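Local coordinates for translation initiation factor 6 (Methanocaldococcus jannaschii, PDB 1G61), which binds the 50S ribosomal subunit and prevents it from joining the 30S subunit to form the 70S initiation complex, at residues E138-T143 with K176-V181; T143-P148 with P165-D170. All blocks are in the same frame, centred on the assembly; numbering follows the deposited sequence.

Both contacts bring the chain that begins with strand 138-141 against the region of helix 169-179, contact 1 at the end of that helix and contact 2 at its start. Along the sequence the order is 138-143, 143-148, 165-170, 176-181, so the pairs of contact 2 close within the span bridged by contact 1, and T143 belongs to both. Their centres are about 13 Å apart, on the same side of the molecule's centre. In the pentein-type fold of eIF6, alpha-beta units are set around a central axis; here the strand and the loop that follows it run beside one helix and meet its last turn in contact 1 and the residues leading into it in contact 2.

Contact 1 (E138-T143 with K176-V181); sequences EVEIGT and KSLFKV
The flat carboxylate of E138 has one face set against CD1 of L178: this methyl is 3.7 Å from E138 CD and 3.8 Å from each of OE1 and OE2, so it stands over the group rather than at its edge. The other methyl of L178, CD2, rests above a face of the F179 ring, displaced toward the rim. L178 has CG anti to its backbone N (chi1 175°), which carries the branch from the helix toward strand 138-141, and its CD1 also meets CG of E140 at 3.7 Å. E138 reaches the leucine with an extended chain, whereas that of E140 bends at chi2 (-60°), bringing the two carboxylates close together. A water links the segments as well, 2.9 Å from E138 OE1 and 2.8 Å from L178 O, although other acceptors compete for its protons.

The helix stops just here in a Schellman motif: K180, with positive phi, is the C-prime residue, and V181 N bonds to K176 O. The side chain of K180 folds back so that its NZ donates to S177 O (2.9 Å). Strand 138-141 is an outermost strand of a three-stranded mixed sheet and pairs in parallel with strand 117-120; V139 and I141 turn from L178 onto helix 128-135, while L178 also touches L119.

Between the segments the direct contact is thus one leucine methyl in van der Waals touch with the carboxylate of E138 and with CG of E140; no direct hydrogen bond joins the segments, and the polar link is the water. OE2 of E138 lies 2.6 Å from OE2 of E140, a separation at which one acid probably retains a proton; a retained proton would leave the pair with about one negative charge instead of two next to the leucine methyl.

Contact 2 (T143-P148 with P165-D170); sequences TIAELP and PLVEDD
A145 comes within 4.7 Å of V167, CA to CA, where a type I' beta turn from I144 to L147 meets the chain just ahead of helix 169-179. Both central residues of the turn, A145 and E146, have positive phi, and I144 and L147 close it with reciprocal backbone bonds, I144 N to L147 O and L147 N to I144 O, each 2.9 Å. At the tip, CB of A145 points toward the other segment and lies 4.3 Å from CB of L166 and 4.1 Å from CG2 of V167. V167 precedes E168, the N-cap residue of the helix, and presents this same CG2 to the backbone of the turn, 4.0 Å from A145 N. That N is satisfied from beyond the two segments by the carboxylate of E171, in the first turn of the helix. The contact therefore joins the loop after strand 138-141 to the chain leading into helix 169-179 by methyl packing, and I144 and V167 also touch L175 and L172 of the helix. With CG2 of I144 anti to its backbone N and CG2 of V167 anti to its carbonyl carbon, the two branch methyls meet at 3.7 Å, I144 CG2 to V167 CG2.

Contact 1 (E138-T143 with K176-V181)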
ATOM      1  N   GLU A 138      16.094   2.400  -2.268  1.00  8.67           N
ATOM      2  CA  GLU A 138      16.449   3.629  -1.581  1.00  9.04           C
ATOM      3  C   GLU A 138      15.350   4.001  -0.611  1.00  7.44           C
ATOM      4  O   GLU A 138      14.172   4.028  -1.056  1.00  8.61           O
ATOM      5  CB  GLU A 138      16.604   4.735  -2.641  1.00 10.89           C
ATOM      6  CG  GLU A 138      16.823   6.108  -1.951  1.00 16.03           C
ATOM      7  CD  GLU A 138      16.687   7.287  -2.865  1.00 16.52           C
ATOM      8  OE1 GLU A 138      16.429   7.153  -4.087  1.00 16.72           O
ATOM      9  OE2 GLU A 138      16.890   8.446  -2.425  1.00 18.90           O
ATOM     10  N   VAL A 139      15.688   4.340   0.623  1.00  7.87           N
ATOM     11  CA  VAL A 139      14.709   4.800   1.632  1.00  7.94           C
ATOM     12  C   VAL A 139      15.046   6.206   2.055  1.00  8.43           C
ATOM     13  O   VAL A 139      16.215   6.508   2.325  1.00 10.74           O
ATOM     14  CB  VAL A 139      14.738   3.864   2.868  1.00  8.30           C
ATOM     15  CG1 VAL A 139      13.839   4.411   3.977  1.00 12.40           C
ATOM     16  CG2 VAL A 139      14.285   2.455   2.445  1.00 10.78           C
ATOM     17  N   GLU A 140      14.056   7.098   2.066  1.00  7.28           N
ATOM     18  CA  GLU A 140      14.235   8.435   2.620  1.00  7.70           C
ATOM     19  C   GLU A 140      13.188   8.668   3.707  1.00  7.85           C
ATOM     20  O   GLU A 140      12.101   8.055   3.691  1.00  9.38           O
ATOM     21  CB  GLU A 140      14.048   9.515   1.530  1.00 11.07           C
ATOM     22  CG  GLU A 140      15.050   9.364   0.395  1.00 14.19           C
ATOM     23  CD  GLU A 140      16.489   9.463   0.838  1.00 20.90           C
ATOM     24  OE1 GLU A 140      16.788  10.028   1.924  1.00 24.02           O
ATOM     25  OE2 GLU A 140      17.394   8.992   0.104  1.00 22.05           O
ATOM     26  N   ILE A 141      13.495   9.553   4.646  1.00  7.91           N
ATOM     27  CA  ILE A 141      12.583   9.898   5.731  1.00  6.66           C
ATOM     28  C   ILE A 141      11.846  11.156   5.338  1.00  7.67           C
ATOM     29  O   ILE A 141      12.470  12.114   4.813  1.00 10.37           O
ATOM     30  CB  ILE A 141      13.405  10.092   7.026  1.00  9.25           C
ATOM     31  CG1 ILE A 141      14.016   8.769   7.525  1.00 11.31           C
ATOM     32  CG2 ILE A 141      12.559  10.804   8.051  1.00 11.84           C
ATOM     33  CD1 ILE A 141      15.183   8.915   8.493  1.00 15.16           C
ATOM     34  N   GLY A 142      10.536  11.229   5.607  1.00  7.68           N
ATOM     35  CA  GLY A 142       9.878  12.523   5.350  1.00  9.35           C
ATOM     36  C   GLY A 142       8.395  12.403   5.596  1.00  7.34           C
ATOM     37  O   GLY A 142       7.923  11.414   6.214  1.00  8.57           O
ATOM     38  N   THR A 143       7.671  13.407   5.120  1.00  8.60           N
ATOM     39  CA  THR A 143       6.229  13.559   5.334  1.00  7.23           C
ATOM     40  C   THR A 143       5.524  13.716   3.991  1.00  7.71           C
ATOM     41  O   THR A 143       6.209  13.822   2.973  1.00 10.58           O
ATOM     42  CB  THR A 143       5.948  14.783   6.223  1.00  8.93           C
ATOM     43  OG1 THR A 143       6.619  15.921   5.652  1.00  9.87           O
ATOM     44  CG2 THR A 143       6.582  14.607   7.602  1.00 11.41           C
ATOM     45  N   LYS A 176       8.349  12.194  -7.121  1.00  9.56           N
ATOM     46  CA  LYS A 176       8.498  11.640  -8.474  1.00 10.07           C
ATOM     47  C   LYS A 176       9.889  11.085  -8.639  1.00 10.08           C
ATOM     48  O   LYS A 176      10.090  10.014  -9.227  1.00 11.76           O
ATOM     49  CB  LYS A 176       8.144  12.736  -9.482  1.00 12.89           C
ATOM     50  CG  LYS A 176       8.087  12.230 -10.898  1.00 17.61           C
ATOM     51  CD  LYS A 176       7.704  13.415 -11.794  1.00 17.09           C
ATOM     52  CE  LYS A 176       7.442  12.870 -13.188  1.00 22.44           C
ATOM     53  NZ  LYS A 176       7.571  13.994 -14.148  1.00 25.79           N
ATOM     54  N   SER A 177      10.891  11.802  -8.129  1.00 10.29           N
ATOM     55  CA  SER A 177      12.286  11.389  -8.218  1.00  9.83           C
ATOM     56  C   SER A 177      12.540  10.178  -7.345  1.00 11.21           C
ATOM     57  O   SER A 177      13.177   9.191  -7.750  1.00 11.87           O
ATOM     58  CB  SER A 177      13.173  12.594  -7.818  1.00 14.37           C
ATOM     59  OG  SER A 177      14.513  12.184  -7.747  1.00 21.23           O
ATOM     60  N   LEU A 178      12.038  10.172  -6.088  1.00  8.03           N
ATOM     61  CA  LEU A 178      12.263   9.081  -5.146  1.00  8.03           C
ATOM     62  C   LEU A 178      11.700   7.762  -5.661  1.00  7.44           C
ATOM     63  O   LEU A 178      12.304   6.706  -5.552  1.00  8.86           O
ATOM     64  CB  LEU A 178      11.629   9.402  -3.775  1.00  8.02           C
ATOM     65  CG  LEU A 178      11.680   8.312  -2.718  1.00  7.82           C
ATOM     66  CD1 LEU A 178      13.109   7.896  -2.402  1.00 11.74           C
ATOM     67  CD2 LEU A 178      10.939   8.808  -1.473  1.00 10.57           C
ATOM     68  N   PHE A 179      10.505   7.820  -6.263  1.00  7.57           N
ATOM     69  CA  PHE A 179       9.800   6.626  -6.676  1.00  7.34           C
ATOM     70  C   PHE A 179      10.075   6.298  -8.143  1.00  6.94           C
ATOM     71  O   PHE A 179       9.648   5.215  -8.610  1.00  7.75           O
ATOM     72  CB  PHE A 179       8.285   6.833  -6.427  1.00  7.62           C
ATOM     73  CG  PHE A 179       7.958   6.868  -4.955  1.00  6.99           C
ATOM     74  CD1 PHE A 179       7.295   7.959  -4.407  1.00  9.53           C
ATOM     75  CD2 PHE A 179       8.307   5.791  -4.129  1.00  8.11           C
ATOM     76  CE1 PHE A 179       6.970   7.969  -3.047  1.00 10.73           C
ATOM     77  CE2 PHE A 179       7.981   5.804  -2.784  1.00  7.48           C
ATOM     78  CZ  PHE A 179       7.335   6.894  -2.257  1.00  9.69           C
ATOM     79  N   LYS A 180      10.793   7.177  -8.854  1.00  8.34           N
ATOM     80  CA  LYS A 180      11.190   6.961 -10.251  1.00  8.67           C
ATOM     81  C   LYS A 180       9.982   6.651 -11.112  1.00  7.55           C
ATOM     82  O   LYS A 180       9.963   5.701 -11.902  1.00  9.33           O
ATOM     83  CB  LYS A 180      12.228   5.857 -10.353  1.00  9.00           C
ATOM     84  CG  LYS A 180      13.577   6.140  -9.770  1.00 14.40           C
ATOM     85  CD  LYS A 180      14.079   7.426 -10.389  1.00 29.13           C
ATOM     86  CE  LYS A 180      15.348   7.967  -9.757  1.00 32.20           C
ATOM     87  NZ  LYS A 180      15.229   9.462  -9.747  1.00 26.61           N
ATOM     88  N   VAL A 181       8.942   7.491 -10.977  1.00 10.02           N
ATOM     89  CA  VAL A 181       7.697   7.321 -11.745  1.00  9.39           C
ATOM     90  C   VAL A 181       7.534   8.432 -12.779  1.00 11.41           C
ATOM     91  O   VAL A 181       7.999   9.558 -12.584  1.00 15.60           O
ATOM     92  CB  VAL A 181       6.449   7.275 -10.848  1.00  9.66           C
ATOM     93  CG1 VAL A 181       6.503   5.981 -10.044  1.00 11.42           C
ATOM     94  CG2 VAL A 181       6.349   8.458  -9.898  1.00  9.95           C
TER
HETATM   95  O   HOH W   1      14.851   5.745  -6.041  1.00 16.91           O

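Contact 2 (T143-P148 with P165-D170)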
ATOM      1  N   THR A 143       7.671  13.407   5.120  1.00  8.60           N
ATOM      2  CA  THR A 143       6.229  13.559   5.334  1.00  7.23           C
ATOM      3  C   THR A 143       5.524  13.716   3.991  1.00  7.71           C
ATOM      4  O   THR A 143       6.209  13.822   2.973  1.00 10.58           O
ATOM      5  CB  THR A 143       5.948  14.783   6.223  1.00  8.93           C
ATOM      6  OG1 THR A 143       6.619  15.921   5.652  1.00  9.87           O
ATOM      7  CG2 THR A 143       6.582  14.607   7.602  1.00 11.41           C
ATOM      8  N   ILE A 144       4.202  13.743   4.002  1.00  7.89           N
ATOM      9  CA  ILE A 144       3.376  14.049   2.840  1.00  7.84           C
ATOM     10  C   ILE A 144       2.385  15.108   3.262  1.00  8.23           C
ATOM     11  O   ILE A 144       1.598  14.820   4.174  1.00  8.71           O
ATOM     12  CB  ILE A 144       2.633  12.796   2.289  1.00  9.81           C
ATOM     13  CG1 ILE A 144       3.573  11.720   1.800  1.00 15.26           C
ATOM     14  CG2 ILE A 144       1.600  13.221   1.228  1.00  9.98           C
ATOM     15  CD1 ILE A 144       4.041  11.888   0.387  1.00 20.33           C
ATOM     16  N   ALA A 145       2.456  16.290   2.630  1.00  8.44           N
ATOM     17  CA  ALA A 145       1.541  17.392   2.978  1.00 10.16           C
ATOM     18  C   ALA A 145       1.673  17.635   4.476  1.00 10.33           C
ATOM     19  O   ALA A 145       0.654  17.860   5.135  1.00 11.82           O
ATOM     20  CB  ALA A 145       0.119  17.113   2.562  1.00 11.28           C
ATOM     21  N   GLU A 146       2.874  17.571   5.037  1.00 10.69           N
ATOM     22  CA  GLU A 146       3.199  17.819   6.443  1.00 11.59           C
ATOM     23  C   GLU A 146       2.800  16.684   7.373  1.00 10.26           C
ATOM     24  O   GLU A 146       3.046  16.770   8.590  1.00 13.69           O
ATOM     25  CB  GLU A 146       2.553  19.115   6.994  1.00 12.44           C
ATOM     26  CG  GLU A 146       2.750  20.319   6.059  1.00 16.23           C
ATOM     27  CD  GLU A 146       2.367  21.635   6.714  1.00 19.26           C
ATOM     28  OE1 GLU A 146       1.255  22.156   6.429  1.00 22.50           O
ATOM     29  OE2 GLU A 146       3.218  22.133   7.478  1.00 26.97           O
ATOM     30  N   LEU A 147       2.214  15.608   6.877  1.00  9.06           N
ATOM     31  CA  LEU A 147       1.753  14.487   7.689  1.00  8.29           C
ATOM     32  C   LEU A 147       2.730  13.335   7.712  1.00  8.45           C
ATOM     33  O   LEU A 147       3.285  12.962   6.672  1.00  9.00           O
ATOM     34  CB  LEU A 147       0.398  13.976   7.140  1.00  9.39           C
ATOM     35  CG  LEU A 147      -0.698  15.075   7.090  1.00 10.84           C
ATOM     36  CD1 LEU A 147      -1.897  14.547   6.312  1.00 14.35           C
ATOM     37  CD2 LEU A 147      -1.060  15.519   8.500  1.00 18.09           C
ATOM     38  N   PRO A 148       3.031  12.765   8.877  1.00  9.30           N
ATOM     39  CA  PRO A 148       4.012  11.688   8.953  1.00  9.03           C
ATOM     40  C   PRO A 148       3.442  10.324   8.555  1.00  8.03           C
ATOM     41  O   PRO A 148       4.244   9.399   8.309  1.00  8.48           O
ATOM     42  CB  PRO A 148       4.448  11.733  10.420  1.00 11.80           C
ATOM     43  CG  PRO A 148       3.185  12.162  11.130  1.00 14.09           C
ATOM     44  CD  PRO A 148       2.533  13.171  10.210  1.00 11.53           C
ATOM     45  N   PRO A 165      -4.183  16.035  -1.601  1.00  8.91           N
ATOM     46  CA  PRO A 165      -4.347  17.218  -2.478  1.00  9.67           C
ATOM     47  C   PRO A 165      -3.494  18.409  -2.079  1.00  9.05           C
ATOM     48  O   PRO A 165      -3.343  19.332  -2.938  1.00 12.91           O
ATOM     49  CB  PRO A 165      -5.852  17.518  -2.365  1.00  9.74           C
ATOM     50  CG  PRO A 165      -6.297  16.893  -1.122  1.00 11.83           C
ATOM     51  CD  PRO A 165      -5.430  15.680  -0.889  1.00  9.35           C
ATOM     52  N   LEU A 166      -2.947  18.504  -0.874  1.00 10.46           N
ATOM     53  CA  LEU A 166      -2.221  19.699  -0.444  1.00 10.28           C
ATOM     54  C   LEU A 166      -0.725  19.562  -0.600  1.00 10.15           C
ATOM     55  O   LEU A 166       0.051  20.389  -0.097  1.00 14.28           O
ATOM     56  CB  LEU A 166      -2.570  20.088   1.009  1.00 11.29           C
ATOM     57  CG  LEU A 166      -4.038  20.508   1.180  1.00 11.72           C
ATOM     58  CD1 LEU A 166      -4.306  20.913   2.620  1.00 15.65           C
ATOM     59  CD2 LEU A 166      -4.403  21.611   0.188  1.00 15.43           C
ATOM     60  N   VAL A 167      -0.259  18.563  -1.322  1.00 10.73           N
ATOM     61  CA  VAL A 167       1.182  18.444  -1.610  1.00 10.97           C
ATOM     62  C   VAL A 167       1.605  19.541  -2.569  1.00 12.85           C
ATOM     63  O   VAL A 167       0.977  19.796  -3.617  1.00 15.56           O
ATOM     64  CB  VAL A 167       1.475  17.062  -2.217  1.00 10.11           C
ATOM     65  CG1 VAL A 167       2.881  17.005  -2.779  1.00 12.11           C
ATOM     66  CG2 VAL A 167       1.297  15.967  -1.192  1.00 10.93           C
ATOM     67  N   GLU A 168       2.699  20.230  -2.214  1.00 12.24           N
ATOM     68  CA  GLU A 168       3.163  21.348  -3.038  1.00 13.26           C
ATOM     69  C   GLU A 168       4.076  20.832  -4.144  1.00 12.70           C
ATOM     70  O   GLU A 168       4.617  19.729  -4.039  1.00 12.07           O
ATOM     71  CB  GLU A 168       3.868  22.376  -2.123  1.00 19.53           C
ATOM     72  CG  GLU A 168       2.907  23.035  -1.153  1.00 22.14           C
ATOM     73  CD  GLU A 168       3.451  24.044  -0.192  1.00 29.87           C
ATOM     74  OE1 GLU A 168       4.535  24.625  -0.434  1.00 42.81           O
ATOM     75  OE2 GLU A 168       2.778  24.281   0.851  1.00 42.37           O
ATOM     76  N   ASP A 169       4.320  21.618  -5.199  1.00 15.08           N
ATOM     77  CA  ASP A 169       5.041  21.175  -6.349  1.00 15.21           C
ATOM     78  C   ASP A 169       6.451  20.699  -5.995  1.00 14.15           C
ATOM     79  O   ASP A 169       6.893  19.729  -6.638  1.00 13.09           O
ATOM     80  CB  ASP A 169       5.125  22.279  -7.433  1.00 18.18           C
ATOM     81  CG  ASP A 169       3.756  22.717  -7.915  1.00 21.94           C
ATOM     82  OD1 ASP A 169       2.789  21.934  -7.835  1.00 27.63           O
ATOM     83  OD2 ASP A 169       3.742  23.880  -8.415  1.00 33.06           O
ATOM     84  N   ASP A 170       7.146  21.339  -5.069  1.00 13.79           N
ATOM     85  CA  ASP A 170       8.514  20.920  -4.779  1.00 13.79           C
ATOM     86  C   ASP A 170       8.504  19.529  -4.171  1.00  9.86           C
ATOM     87  O   ASP A 170       9.406  18.715  -4.475  1.00 11.33           O
ATOM     88  CB  ASP A 170       9.227  21.909  -3.874  1.00 16.35           C
ATOM     89  CG  ASP A 170       8.414  22.270  -2.665  1.00 20.33           C
ATOM     90  OD1 ASP A 170       7.302  21.743  -2.450  1.00 22.82           O
ATOM     91  OD2 ASP A 170       8.914  23.130  -1.921  1.00 24.10           O
TER